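Local coordinates for protein putative phosphatase (Bacteroides thetaiotaomicron, PDB 3KYA) that is probably a phosphatase, though its function is unproven, and binds zinc ions and carries an IPT/TIG domain, at residues R442-S447 with D462-T467. Sequence-based numbering, arbitrary orientation. Where two conformers were deposited one is given.
Sequences RFRDVS and DQVGHT
An Asx motif, built on Asp462 in the turn between strands 457-462 and 467-473, meets the backbone of Arg444 just ahead of strand 446-452, all three strands belonging to one antiparallel sheet. The motif rests on Gly465 N, which donates to Asp462 OD1 over 3.0 Å from above the carboxylate plane; His466 and Thr467 stand opposite Asp462 in a G1 beta bulge. A chi1 of -171° turns CG of Asp462 away from its own backbone N and carries the carboxylate across to segment 442-447, where Arg444 N donates to OD2 at 3.2 Å on the syn side, nearly straight at 162°, and more weakly to OD1. OD2 also lies in the plane of the Phe443 ring, at its edge, 3.7 Å from CD1, and pairs with Arg469 in a salt bridge. Val464 divides its branches: CG1 sits over one face of the Arg444 guanidinium, 3.5 Å from NE, while CG2 packs 3.4 Å from OD1 of Asp445, whose OD2 is salt-bridged to Arg398. Val464 N adds a weak bond to Asp445 O. Without the carboxylate, as with an alanine at Asp462, Gly465 N and Arg444 N would probably lose their shared acceptor and Arg469 its carboxylate mate. One buried carboxylate thus ties turn, neighbouring backbone and arginine together, and Arg469 probably helps to stabilise its negative charge.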
loop_
_atom_site.group_PDB
_atom_site.type_symbol
_atom_site.label_atom_id
_atom_site.label_comp_id
_atom_site.label_asym_id
_atom_site.label_seq_id
_atom_site.Cartn_x
_atom_site.Cartn_y
_atom_site.Cartn_z
ATOM N N ARG A 442 -9.697 17.728 8.833
ATOM C CA ARG A 442 -8.479 18.328 9.396
ATOM C C ARG A 442 -8.555 18.394 10.903
ATOM O O ARG A 442 -9.644 18.431 11.471
ATOM C CB ARG A 442 -8.237 19.731 8.851
ATOM C CG ARG A 442 -7.869 19.742 7.385
ATOM C CD ARG A 442 -7.437 21.109 6.907
ATOM N NE ARG A 442 -8.497 22.102 6.946
ATOM C CZ ARG A 442 -8.354 23.360 6.535
ATOM N NH1 ARG A 442 -7.173 23.790 6.099
ATOM N NH2 ARG A 442 -9.380 24.205 6.574
ATOM N N PHE A 443 -7.377 18.411 11.524
ATOM C CA PHE A 443 -7.221 18.551 12.963
ATOM C C PHE A 443 -6.257 19.702 13.217
ATOM O O PHE A 443 -5.654 20.235 12.271
ATOM C CB PHE A 443 -6.590 17.295 13.586
ATOM C CG PHE A 443 -7.355 15.997 13.356
ATOM C CD1 PHE A 443 -8.338 15.580 14.244
ATOM C CD2 PHE A 443 -7.020 15.147 12.299
ATOM C CE1 PHE A 443 -9.030 14.370 14.039
ATOM C CE2 PHE A 443 -7.676 13.946 12.110
ATOM C CZ PHE A 443 -8.692 13.557 12.975
ATOM N N ARG A 444 -6.144 20.123 14.479
ATOM C CA ARG A 444 -5.076 21.039 14.890
ATOM C C ARG A 444 -4.147 20.115 15.692
ATOM O O ARG A 444 -4.127 18.903 15.420
ATOM C CB ARG A 444 -5.602 22.264 15.647
ATOM C CG ARG A 444 -6.599 23.081 14.809
ATOM C CD ARG A 444 -6.935 24.428 15.385
ATOM N NE ARG A 444 -5.782 25.321 15.330
ATOM C CZ ARG A 444 -5.829 26.635 15.493
ATOM N NH1 ARG A 444 -6.981 27.249 15.732
ATOM N NH2 ARG A 444 -4.712 27.336 15.414
ATOM N N ASP A 445 -3.360 20.627 16.638
ATOM C CA ASP A 445 -2.446 19.741 17.399
ATOM C C ASP A 445 -3.213 18.581 18.075
ATOM O O ASP A 445 -4.120 18.817 18.872
ATOM C CB ASP A 445 -1.665 20.514 18.464
ATOM C CG ASP A 445 -0.894 21.700 17.904
ATOM O OD1 ASP A 445 -1.482 22.518 17.135
ATOM O OD2 ASP A 445 0.295 21.831 18.284
ATOM N N VAL A 446 -2.823 17.345 17.775
ATOM C CA VAL A 446 -3.487 16.136 18.301
ATOM C C VAL A 446 -2.567 15.369 19.252
ATOM O O VAL A 446 -1.455 15.000 18.885
ATOM C CB VAL A 446 -4.005 15.218 17.152
ATOM C CG1 VAL A 446 -5.332 15.747 16.601
ATOM C CG2 VAL A 446 -2.947 15.061 16.037
ATOM N N SER A 447 -3.061 15.093 20.458
ATOM C CA SER A 447 -2.249 14.480 21.529
ATOM C C SER A 447 -2.751 13.140 22.086
ATOM O O SER A 447 -1.947 12.321 22.537
ATOM C CB SER A 447 -2.120 15.484 22.696
ATOM O OG SER A 447 -3.405 15.869 23.190
ATOM N N ASP A 462 -8.065 16.545 20.230
ATOM C CA ASP A 462 -7.536 17.621 19.393
ATOM C C ASP A 462 -7.283 18.783 20.372
ATOM O O ASP A 462 -8.159 19.595 20.669
ATOM C CB ASP A 462 -8.538 17.932 18.290
ATOM C CG ASP A 462 -8.006 18.871 17.229
ATOM O OD1 ASP A 462 -7.117 19.687 17.520
ATOM O OD2 ASP A 462 -8.537 18.814 16.096
ATOM N N GLN A 463 -6.066 18.774 20.905
ATOM C CA GLN A 463 -5.635 19.720 21.934
ATOM C C GLN A 463 -5.826 21.185 21.574
ATOM O O GLN A 463 -6.342 21.942 22.392
ATOM C CB GLN A 463 -4.154 19.505 22.268
ATOM C CG GLN A 463 -3.626 20.393 23.383
ATOM C CD GLN A 463 -2.120 20.575 23.308
ATOM O OE1 GLN A 463 -1.437 19.885 22.546
ATOM N NE2 GLN A 463 -1.595 21.506 24.090
ATOM N N VAL A 464 -5.401 21.593 20.375
ATOM C CA VAL A 464 -5.499 23.010 19.982
ATOM C C VAL A 464 -6.871 23.369 19.373
ATOM O O VAL A 464 -7.333 24.495 19.496
ATOM C CB VAL A 464 -4.246 23.443 19.151
ATOM C CG1 VAL A 464 -4.426 24.820 18.520
ATOM C CG2 VAL A 464 -2.998 23.441 20.064
ATOM N N GLY A 465 -7.563 22.396 18.791
ATOM C CA GLY A 465 -8.954 22.620 18.400
ATOM C C GLY A 465 -9.860 22.683 19.638
ATOM O O GLY A 465 -10.997 23.188 19.584
ATOM N N HIS A 466 -9.339 22.189 20.768
ATOM C CA HIS A 466 -10.058 22.126 22.054
ATOM C C HIS A 466 -11.314 21.245 21.964
ATOM O O HIS A 466 -12.368 21.534 22.578
ATOM C CB HIS A 466 -10.422 23.512 22.591
ATOM C CG HIS A 466 -9.271 24.478 22.615
ATOM N ND1 HIS A 466 -7.956 24.071 22.696
ATOM C CD2 HIS A 466 -9.249 25.834 22.663
ATOM C CE1 HIS A 466 -7.170 25.137 22.717
ATOM N NE2 HIS A 466 -7.931 26.218 22.709
ATOM N N THR A 467 -11.169 20.147 21.231
ATOM C CA THR A 467 -12.259 19.217 20.974
ATOM C C THR A 467 -11.869 17.744 21.101
ATOM O O THR A 467 -10.675 17.364 21.043
ATOM C CB THR A 467 -12.775 19.376 19.522
ATOM O OG1 THR A 467 -11.662 19.343 18.612
ATOM C CG2 THR A 467 -13.515 20.701 19.328
#